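Local coordinates for protein deacetylase EF_0837 (Enterococcus faecalis, PDB 2ICS) that acts as a binuclear zinc esterase that removes the acetyl group of acetyl-(R)-mandelate in vitro, though with very low efficiency, at residues T168-A173 with I183-H188; S137-A142 with K174-E179; Y5-K10 with G366-N371. All blocks are in the same frame, centred on the assembly; numbering follows the deposited sequence.

Interaction 1 of 3, residues T168-A173 with I183-H188; sequences TPLELA and IPLMVH. With ZN (zinc ion), chain C; ADE (adenine), chain D.
Leu170 reaches from its helix with a single methyl: CD1 lies 4.0 Å from CG2 of Val187 and 4.3 Å from CD2 of Leu185, so it bridges two residues of the facing chain. With CG anti to the backbone N (chi1 -177°), the branch carries CD1 across, and the side chains of Leu170 and Val187 meet at about a right angle. Leu185 divides its fork: CD2 goes to Leu170, while CD1 rests 4.1 Å from CB of Ala173, one helical turn on. No hydrogen bond crosses the interface; the evidence is purely of methyl against methyl. Helix 168-178 here covers the outer face of strand 186-189, which runs parallel to its neighbour, strand 156-157. Helix and strands thus form a beta-alpha-beta crossover of the TIM barrel, and Met157 and Ile199 also touch both Leu170 and Val187. Past Val187 the strand delivers His188 to the active site. The unusual chi1 of 139° accompanies a ring whose ND1 binds the zinc ion at 2.1 Å and whose NE2 is hydrogen-bonded to Ser158 OG, two holds that fix its rotation. Adenine N6 binds the same zinc at 2.4 Å and approaches CE1 of His188 to 3.3 Å, at the ring edge; His211 is a further ligand of this metal.

Interaction 2 of 3, residues S137-A142 with K174-E179; sequences SLVKKA and KQIQQE
Val139 and Ile176 meet methyl to methyl, CG1 of the valine lying 3.6 Å from CG2 of the isoleucine. Both of these methyls are anti to their own backbone N, and the two side chains cross at about a right angle; CB of Val139 follows at 4.1 Å from the same Ile176 CG2. Ala136, at the start of the first helix, also touches Ile176 and so widens the apolar patch. The contact joins helices 136-145 and 168-178, neighbours in the outer layer of the TIM barrel, away from the metal site. Lys140, the next residue, makes the polar half. Its CB sets off alongside the facing segment, with CG anti to the backbone N, and the bends at chi2 (112°) and chi3 bring the tip round to Glu179. CD comes within 3.9 Å of Glu179 O, CE within 3.8 Å of that oxygen, and NZ ends on it in a hydrogen bond of 3.0 Å. The donor meets the C=O at 138° and stands 22° from the carbonyl plane. NZ also lies against CB of Glu179. The carboxylate of Glu179 is turned to its own segment instead, where Gln175 NE2 donates to OE2 at 2.8 Å. Because Lys140 NZ stays 4.5 Å from Glu179 OE1, the opposite charges probably attract without forming a salt bridge, and the ammonium's direct partner across the contact is a neutral backbone carbonyl.

Interaction 3 of 3, residues Y5-K10 with G366-N371; sequences YDLLIK and GQIYDN
Lys10 NZ is gripped by two groups, the carboxylate OE1 of Glu21 and the carbonyl O of Ile36, on the same strand as Leu7, which carries the contact with Gly366 and Ile368. That contact itself has no hydrogen bond and rests on branched aliphatic groups. CD1 of Leu7 lies 3.6 Å from CD1 of Ile368, and CD2 of Leu7 is nearly as close to that same methyl, at 3.7 Å. The delta methyl of the isoleucine therefore sits at the fork of the leucine, while its CG1 is 3.8 Å from Leu7 CD2. The two side chains cross obliquely. Leu7 holds CG anti to its N, and Ile368 holds CG1 anti to the carbonyl carbon (chi1 -58°), a choice that carries CD1 outward from its strand to the leucine. Strand 5-13 belongs to the four-stranded mixed sheet and strand 367-370 is the last strand of the larger one, so this pair packs one sheet on another in the beta-sandwich domain that amidohydrolases build from both chain ends. Ile24 and Ile363 also touch Leu7, and Ile44 touches Ile368. Asp6 and Leu7 both face Ile24 in a classic beta bulge, where the chain turns a corner; Asp6 OD2 accepts a hydrogen bond from Glu26 N. Gly366 brings backbone alone to the interface: its O stands 3.8 Å from CD2 of Leu7. It belongs to the short turn that leads from strand 350-364 into strand 367-370, and its positive phi (92°) is a conformation suited to glycine, since a CB there would press on the preceding carbonyl oxygen.

From the N terminus, strand 5-13 opens interaction 3, which closes only when the chain returns at 366-371 to complete the small beta-sandwich domain; in sequence, the barrel lies between the two chain ends that build this domain. Within that span, 137-142 comes first and waits for 174-179, while 168-173 waits for 183-188, so interactions 2 and 1 cross along the chain. They share helix 168-178, which one contact ties to helix 136-145 and the other to strand 186-189. The two also touch directly, through a probable hydrogen bond of 2.9 Å from Gln177 NE2 to Ile183 O. Interaction 3 lies apart, its centre 39 Å from either of theirs.

Interaction 1 of 3, residues T168-A173 with I183-H188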
loop_
_atom_site.group_PDB
_atom_site.type_symbol
_atom_site.label_atom_id
_atom_site.label_comp_id
_atom_site.label_asym_id
_atom_site.label_seq_id
_atom_site.Cartn_x
_atom_site.Cartn_y
_atom_site.Cartn_z
ATOM N N THR A 168 5.354 25.008 -0.850
ATOM C CA THR A 168 4.042 25.509 -1.246
ATOM C C THR A 168 3.048 24.444 -1.728
ATOM O O THR A 168 1.861 24.515 -1.412
ATOM C CB THR A 168 4.175 26.594 -2.344
ATOM O OG1 THR A 168 5.085 27.613 -1.907
ATOM C CG2 THR A 168 2.826 27.233 -2.622
ATOM N N PRO A 169 3.512 23.450 -2.506
ATOM C CA PRO A 169 2.583 22.418 -2.983
ATOM C C PRO A 169 1.920 21.634 -1.855
ATOM O O PRO A 169 0.753 21.246 -1.961
ATOM C CB PRO A 169 3.469 21.536 -3.862
ATOM C CG PRO A 169 4.476 22.520 -4.399
ATOM C CD PRO A 169 4.827 23.303 -3.158
ATOM N N LEU A 170 2.664 21.400 -0.777
ATOM C CA LEU A 170 2.127 20.665 0.359
ATOM C C LEU A 170 1.063 21.491 1.074
ATOM O O LEU A 170 0.036 20.955 1.488
ATOM C CB LEU A 170 3.249 20.281 1.333
ATOM C CG LEU A 170 2.854 19.444 2.561
ATOM C CD1 LEU A 170 2.141 18.164 2.125
ATOM C CD2 LEU A 170 4.099 19.110 3.371
ATOM N N GLU A 171 1.298 22.794 1.213
ATOM C CA GLU A 171 0.319 23.656 1.875
ATOM C C GLU A 171 -0.987 23.573 1.102
ATOM O O GLU A 171 -2.059 23.508 1.691
ATOM C CB GLU A 171 0.784 25.114 1.901
ATOM C CG GLU A 171 1.970 25.401 2.792
ATOM C CD GLU A 171 2.213 26.891 2.930
ATOM O OE1 GLU A 171 1.319 27.591 3.457
ATOM O OE2 GLU A 171 3.287 27.365 2.505
ATOM N N LEU A 172 -0.882 23.589 -0.225
ATOM C CA LEU A 172 -2.049 23.497 -1.088
ATOM C C LEU A 172 -2.720 22.141 -0.868
ATOM O O LEU A 172 -3.947 22.038 -0.873
ATOM C CB LEU A 172 -1.645 23.636 -2.561
ATOM C CG LEU A 172 -1.113 24.988 -3.049
ATOM C CD1 LEU A 172 -0.750 24.876 -4.521
ATOM C CD2 LEU A 172 -2.163 26.080 -2.847
ATOM N N ALA A 173 -1.907 21.105 -0.671
ATOM C CA ALA A 173 -2.433 19.761 -0.443
ATOM C C ALA A 173 -3.243 19.741 0.854
ATOM O O ALA A 173 -4.339 19.189 0.902
ATOM C CB ALA A 173 -1.286 18.751 -0.376
ATOM N N ILE A 183 -10.107 14.343 3.646
ATOM C CA ILE A 183 -9.810 13.143 2.886
ATOM C C ILE A 183 -8.337 12.786 3.114
ATOM O O ILE A 183 -7.496 13.666 3.290
ATOM C CB ILE A 183 -10.102 13.369 1.386
ATOM C CG1 ILE A 183 -9.971 12.052 0.622
ATOM C CG2 ILE A 183 -9.176 14.435 0.829
ATOM C CD1 ILE A 183 -10.628 12.073 -0.741
ATOM N N PRO A 184 -8.012 11.486 3.146
ATOM C CA PRO A 184 -6.623 11.063 3.366
ATOM C C PRO A 184 -5.626 11.647 2.375
ATOM O O PRO A 184 -5.909 11.774 1.183
ATOM C CB PRO A 184 -6.707 9.544 3.275
ATOM C CG PRO A 184 -8.071 9.266 3.849
ATOM C CD PRO A 184 -8.918 10.323 3.158
ATOM N N LEU A 185 -4.452 11.994 2.887
ATOM C CA LEU A 185 -3.383 12.562 2.079
ATOM C C LEU A 185 -2.128 11.698 2.170
ATOM O O LEU A 185 -1.696 11.358 3.268
ATOM C CB LEU A 185 -3.042 13.972 2.579
ATOM C CG LEU A 185 -1.684 14.539 2.149
ATOM C CD1 LEU A 185 -1.693 14.838 0.661
ATOM C CD2 LEU A 185 -1.380 15.804 2.935
HETATM N N MSE A 186 -1.555 11.329 1.026
HETATM C CA MSE A 186 -0.315 10.555 1.026
HETATM C C MSE A 186 0.811 11.485 0.575
HETATM O O MSE A 186 0.689 12.165 -0.443
HETATM C CB MSE A 186 -0.385 9.363 0.066
HETATM C CG MSE A 186 0.940 8.593 0.017
HETATM SE SE MSE A 186 0.978 6.991 -1.070
HETATM C CE MSE A 186 0.235 5.748 0.215
ATOM N N VAL A 187 1.902 11.518 1.332
ATOM C CA VAL A 187 3.028 12.380 0.998
ATOM C C VAL A 187 4.277 11.586 0.654
ATOM O O VAL A 187 4.755 10.763 1.428
ATOM C CB VAL A 187 3.370 13.350 2.164
ATOM C CG1 VAL A 187 4.561 14.229 1.794
ATOM C CG2 VAL A 187 2.164 14.219 2.476
ATOM N N HIS A 188 4.793 11.837 -0.538
ATOM C CA HIS A 188 5.999 11.189 -1.012
ATOM C C HIS A 188 7.168 12.101 -0.656
ATOM O O HIS A 188 7.072 13.325 -0.776
ATOM C CB HIS A 188 5.862 10.947 -2.534
ATOM C CG HIS A 188 7.102 11.209 -3.344
ATOM N ND1 HIS A 188 7.473 10.356 -4.361
ATOM C CD2 HIS A 188 7.949 12.271 -3.319
ATOM C CE1 HIS A 188 8.524 10.917 -4.930
ATOM N NE2 HIS A 188 8.849 12.077 -4.335
HETATM ZN ZN ZN C . 6.965 8.366 -4.888
HETATM N N9 ADE D . 12.180 10.414 -8.590
HETATM C C8 ADE D . 12.128 10.596 -7.236
HETATM N N7 ADE D . 11.115 9.950 -6.729
HETATM C C5 ADE D . 10.449 9.310 -7.720
HETATM C C6 ADE D . 9.297 8.472 -7.791
HETATM N N6 ADE D . 8.589 8.148 -6.646
HETATM N N1 ADE D . 8.912 7.998 -9.001
HETATM C C2 ADE D . 9.583 8.298 -10.126
HETATM N N3 ADE D . 10.667 9.082 -10.102
HETATM C C4 ADE D . 11.129 9.602 -8.940
HETATM O O HOH W 1 6.675 6.302 -5.696
#

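Interaction 2 of 3, residues S137-A142 with K174-E179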
loop_
_atom_site.group_PDB
_atom_site.type_symbol
_atom_site.label_atom_id
_atom_site.label_comp_id
_atom_site.label_asym_id
_atom_site.label_seq_id
_atom_site.Cartn_x
_atom_site.Cartn_y
_atom_site.Cartn_z
ATOM N N SER A 137 -10.142 23.265 -7.142
ATOM C CA SER A 137 -11.464 23.009 -7.695
ATOM C C SER A 137 -11.540 21.710 -8.469
ATOM O O SER A 137 -12.479 20.933 -8.295
ATOM C CB SER A 137 -11.890 24.159 -8.612
ATOM O OG SER A 137 -12.068 25.351 -7.869
ATOM N N LEU A 138 -10.560 21.479 -9.333
ATOM C CA LEU A 138 -10.556 20.265 -10.137
ATOM C C LEU A 138 -10.461 19.012 -9.277
ATOM O O LEU A 138 -11.051 17.983 -9.605
ATOM C CB LEU A 138 -9.402 20.292 -11.144
ATOM C CG LEU A 138 -9.389 21.451 -12.145
ATOM C CD1 LEU A 138 -8.321 21.185 -13.199
ATOM C CD2 LEU A 138 -10.758 21.595 -12.802
ATOM N N VAL A 139 -9.723 19.097 -8.176
ATOM C CA VAL A 139 -9.576 17.947 -7.293
ATOM C C VAL A 139 -10.901 17.662 -6.600
ATOM O O VAL A 139 -11.329 16.511 -6.513
ATOM C CB VAL A 139 -8.474 18.182 -6.231
ATOM C CG1 VAL A 139 -8.456 17.032 -5.234
ATOM C CG2 VAL A 139 -7.114 18.293 -6.914
ATOM N N LYS A 140 -11.546 18.718 -6.115
ATOM C CA LYS A 140 -12.833 18.596 -5.438
ATOM C C LYS A 140 -13.854 17.918 -6.346
ATOM O O LYS A 140 -14.606 17.045 -5.912
ATOM C CB LYS A 140 -13.350 19.980 -5.029
ATOM C CG LYS A 140 -14.800 19.980 -4.561
ATOM C CD LYS A 140 -14.937 20.283 -3.076
ATOM C CE LYS A 140 -14.727 21.754 -2.787
ATOM N NZ LYS A 140 -15.048 22.064 -1.370
ATOM N N LYS A 141 -13.875 18.327 -7.611
ATOM C CA LYS A 141 -14.805 17.759 -8.576
ATOM C C LYS A 141 -14.571 16.269 -8.777
ATOM O O LYS A 141 -15.520 15.497 -8.906
ATOM C CB LYS A 141 -14.693 18.491 -9.917
ATOM C CG LYS A 141 -15.126 19.950 -9.845
ATOM C CD LYS A 141 -15.093 20.636 -11.204
ATOM C CE LYS A 141 -15.498 22.101 -11.079
ATOM N NZ LYS A 141 -15.364 22.832 -12.370
ATOM N N ALA A 142 -13.310 15.855 -8.804
ATOM C CA ALA A 142 -13.011 14.442 -8.988
ATOM C C ALA A 142 -13.524 13.652 -7.786
ATOM O O ALA A 142 -14.146 12.603 -7.938
ATOM C CB ALA A 142 -11.512 14.232 -9.159
ATOM N N LYS A 174 -2.706 20.352 1.904
ATOM C CA LYS A 174 -3.415 20.399 3.177
ATOM C C LYS A 174 -4.715 21.206 3.063
ATOM O O LYS A 174 -5.715 20.879 3.700
ATOM C CB LYS A 174 -2.512 20.992 4.262
ATOM C CG LYS A 174 -1.318 20.105 4.616
ATOM C CD LYS A 174 -1.764 18.768 5.217
ATOM C CE LYS A 174 -2.351 18.947 6.613
ATOM N NZ LYS A 174 -2.911 17.677 7.165
ATOM N N GLN A 175 -4.698 22.258 2.249
ATOM C CA GLN A 175 -5.881 23.091 2.049
ATOM C C GLN A 175 -6.952 22.269 1.339
ATOM O O GLN A 175 -8.117 22.264 1.739
ATOM C CB GLN A 175 -5.526 24.314 1.201
ATOM C CG GLN A 175 -6.713 25.175 0.799
ATOM C CD GLN A 175 -6.342 26.210 -0.248
ATOM O OE1 GLN A 175 -5.429 27.014 -0.045
ATOM N NE2 GLN A 175 -7.049 26.197 -1.378
ATOM N N ILE A 176 -6.540 21.581 0.277
ATOM C CA ILE A 176 -7.429 20.728 -0.498
ATOM C C ILE A 176 -8.028 19.646 0.399
ATOM O O ILE A 176 -9.175 19.236 0.206
ATOM C CB ILE A 176 -6.669 20.048 -1.653
ATOM C CG1 ILE A 176 -6.175 21.111 -2.635
ATOM C CG2 ILE A 176 -7.569 19.025 -2.348
ATOM C CD1 ILE A 176 -5.273 20.573 -3.710
ATOM N N GLN A 177 -7.244 19.184 1.371
ATOM C CA GLN A 177 -7.703 18.157 2.302
ATOM C C GLN A 177 -8.804 18.761 3.162
ATOM O O GLN A 177 -9.844 18.141 3.398
ATOM C CB GLN A 177 -6.547 17.681 3.191
ATOM C CG GLN A 177 -6.950 16.634 4.235
ATOM C CD GLN A 177 -5.774 16.156 5.084
ATOM O OE1 GLN A 177 -5.113 16.950 5.757
ATOM N NE2 GLN A 177 -5.513 14.853 5.056
ATOM N N GLN A 178 -8.561 19.982 3.621
ATOM C CA GLN A 178 -9.511 20.707 4.449
ATOM C C GLN A 178 -10.826 20.908 3.690
ATOM O O GLN A 178 -11.909 20.806 4.262
ATOM C CB GLN A 178 -8.921 22.067 4.823
ATOM C CG GLN A 178 -9.766 22.889 5.783
ATOM C CD GLN A 178 -9.686 22.378 7.207
ATOM O OE1 GLN A 178 -10.047 21.235 7.491
ATOM N NE2 GLN A 178 -9.208 23.226 8.113
ATOM N N GLU A 179 -10.718 21.187 2.396
ATOM C CA GLU A 179 -11.884 21.424 1.553
ATOM C C GLU A 179 -12.665 20.170 1.168
ATOM O O GLU A 179 -13.751 20.271 0.593
ATOM C CB GLU A 179 -11.461 22.164 0.278
ATOM C CG GLU A 179 -11.034 23.609 0.502
ATOM C CD GLU A 179 -10.481 24.260 -0.756
ATOM O OE1 GLU A 179 -11.148 24.194 -1.810
ATOM O OE2 GLU A 179 -9.379 24.847 -0.689
#

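Interaction 3 of 3, residues Y5-K10 with G366-N371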
loop_
_atom_site.group_PDB
_atom_site.type_symbol
_atom_site.label_atom_id
_atom_site.label_comp_id
_atom_site.label_asym_id
_atom_site.label_seq_id
_atom_site.Cartn_x
_atom_site.Cartn_y
_atom_site.Cartn_z
ATOM N N TYR A 5 -24.786 -21.064 2.267
ATOM C CA TYR A 5 -23.778 -20.046 2.005
ATOM C C TYR A 5 -23.421 -20.234 0.541
ATOM O O TYR A 5 -23.834 -21.218 -0.077
ATOM C CB TYR A 5 -22.518 -20.277 2.847
ATOM C CG TYR A 5 -22.706 -20.196 4.346
ATOM C CD1 TYR A 5 -23.169 -19.028 4.953
ATOM C CD2 TYR A 5 -22.384 -21.281 5.163
ATOM C CE1 TYR A 5 -23.305 -18.942 6.341
ATOM C CE2 TYR A 5 -22.515 -21.206 6.548
ATOM C CZ TYR A 5 -22.976 -20.036 7.132
ATOM O OH TYR A 5 -23.106 -19.963 8.504
ATOM N N ASP A 6 -22.661 -19.300 -0.017
ATOM C CA ASP A 6 -22.237 -19.416 -1.405
ATOM C C ASP A 6 -20.876 -20.098 -1.425
ATOM O O ASP A 6 -20.619 -20.972 -2.249
ATOM C CB ASP A 6 -22.133 -18.036 -2.064
ATOM C CG ASP A 6 -23.472 -17.322 -2.144
ATOM O OD1 ASP A 6 -24.437 -17.921 -2.663
ATOM O OD2 ASP A 6 -23.558 -16.161 -1.693
ATOM N N LEU A 7 -20.010 -19.698 -0.502
ATOM C CA LEU A 7 -18.674 -20.266 -0.429
ATOM C C LEU A 7 -18.268 -20.552 1.003
ATOM O O LEU A 7 -18.591 -19.800 1.920
ATOM C CB LEU A 7 -17.659 -19.316 -1.063
ATOM C CG LEU A 7 -16.223 -19.848 -1.153
ATOM C CD1 LEU A 7 -16.195 -21.091 -2.028
ATOM C CD2 LEU A 7 -15.308 -18.773 -1.733
ATOM N N LEU A 8 -17.547 -21.649 1.185
ATOM C CA LEU A 8 -17.094 -22.048 2.502
ATOM C C LEU A 8 -15.646 -22.507 2.391
ATOM O O LEU A 8 -15.309 -23.318 1.532
ATOM C CB LEU A 8 -17.981 -23.176 3.026
ATOM C CG LEU A 8 -17.838 -23.570 4.494
ATOM C CD1 LEU A 8 -18.054 -22.349 5.383
ATOM C CD2 LEU A 8 -18.858 -24.666 4.812
ATOM N N ILE A 9 -14.793 -21.975 3.260
ATOM C CA ILE A 9 -13.374 -22.310 3.257
ATOM C C ILE A 9 -13.033 -23.003 4.571
ATOM O O ILE A 9 -13.195 -22.426 5.648
ATOM C CB ILE A 9 -12.537 -21.030 3.084
ATOM C CG1 ILE A 9 -12.995 -20.298 1.817
ATOM C CG2 ILE A 9 -11.067 -21.367 2.980
ATOM C CD1 ILE A 9 -12.586 -18.849 1.769
ATOM N N LYS A 10 -12.557 -24.241 4.476
ATOM C CA LYS A 10 -12.243 -25.035 5.658
ATOM C C LYS A 10 -10.765 -25.372 5.822
ATOM O O LYS A 10 -9.980 -25.285 4.877
ATOM C CB LYS A 10 -13.029 -26.349 5.613
ATOM C CG LYS A 10 -14.413 -26.230 4.999
ATOM C CD LYS A 10 -15.504 -26.068 6.040
ATOM C CE LYS A 10 -15.704 -27.352 6.836
ATOM N NZ LYS A 10 -16.861 -27.231 7.771
ATOM N N GLY A 366 -15.776 -12.751 -3.109
ATOM C CA GLY A 366 -16.387 -14.065 -3.100
ATOM C C GLY A 366 -15.967 -14.959 -4.250
ATOM O O GLY A 366 -16.285 -16.149 -4.253
ATOM N N GLN A 367 -15.264 -14.398 -5.231
ATOM C CA GLN A 367 -14.801 -15.177 -6.376
ATOM C C GLN A 367 -13.421 -15.746 -6.070
ATOM O O GLN A 367 -12.587 -15.079 -5.456
ATOM C CB GLN A 367 -14.727 -14.306 -7.635
ATOM C CG GLN A 367 -16.061 -13.723 -8.080
ATOM C CD GLN A 367 -17.120 -14.789 -8.298
ATOM O OE1 GLN A 367 -16.925 -15.730 -9.075
ATOM N NE2 GLN A 367 -18.251 -14.646 -7.614
ATOM N N ILE A 368 -13.182 -16.973 -6.515
ATOM C CA ILE A 368 -11.918 -17.651 -6.276
ATOM C C ILE A 368 -10.979 -17.575 -7.474
ATOM O O ILE A 368 -11.395 -17.771 -8.619
ATOM C CB ILE A 368 -12.164 -19.139 -5.948
ATOM C CG1 ILE A 368 -13.083 -19.252 -4.732
ATOM C CG2 ILE A 368 -10.844 -19.852 -5.697
ATOM C CD1 ILE A 368 -13.696 -20.621 -4.563
ATOM N N TYR A 369 -9.710 -17.294 -7.197
ATOM C CA TYR A 369 -8.681 -17.212 -8.228
ATOM C C TYR A 369 -7.471 -17.989 -7.720
ATOM O O TYR A 369 -6.960 -17.715 -6.631
ATOM C CB TYR A 369 -8.299 -15.754 -8.488
ATOM C CG TYR A 369 -9.452 -14.883 -8.945
ATOM C CD1 TYR A 369 -9.919 -14.933 -10.263
ATOM C CD2 TYR A 369 -10.081 -14.011 -8.058
ATOM C CE1 TYR A 369 -10.985 -14.132 -10.684
ATOM C CE2 TYR A 369 -11.145 -13.207 -8.466
ATOM C CZ TYR A 369 -11.594 -13.270 -9.775
ATOM O OH TYR A 369 -12.654 -12.476 -10.164
ATOM N N ASP A 370 -7.016 -18.958 -8.509
ATOM C CA ASP A 370 -5.876 -19.782 -8.130
ATOM C C ASP A 370 -4.549 -19.080 -8.407
ATOM O O ASP A 370 -4.369 -18.478 -9.467
ATOM C CB ASP A 370 -5.925 -21.107 -8.888
ATOM C CG ASP A 370 -5.088 -22.183 -8.229
ATOM O OD1 ASP A 370 -3.885 -21.944 -7.987
ATOM O OD2 ASP A 370 -5.639 -23.271 -7.955
ATOM N N ASN A 371 -3.625 -19.171 -7.452
ATOM C CA ASN A 371 -2.306 -18.546 -7.556
ATOM C C ASN A 371 -2.380 -17.027 -7.396
ATOM O O ASN A 371 -2.715 -16.515 -6.324
ATOM C CB ASN A 371 -1.648 -18.889 -8.900
ATOM C CG ASN A 371 -1.237 -20.349 -8.999
ATOM O OD1 ASN A 371 -0.792 -20.810 -10.055
ATOM N ND2 ASN A 371 -1.378 -21.085 -7.897
#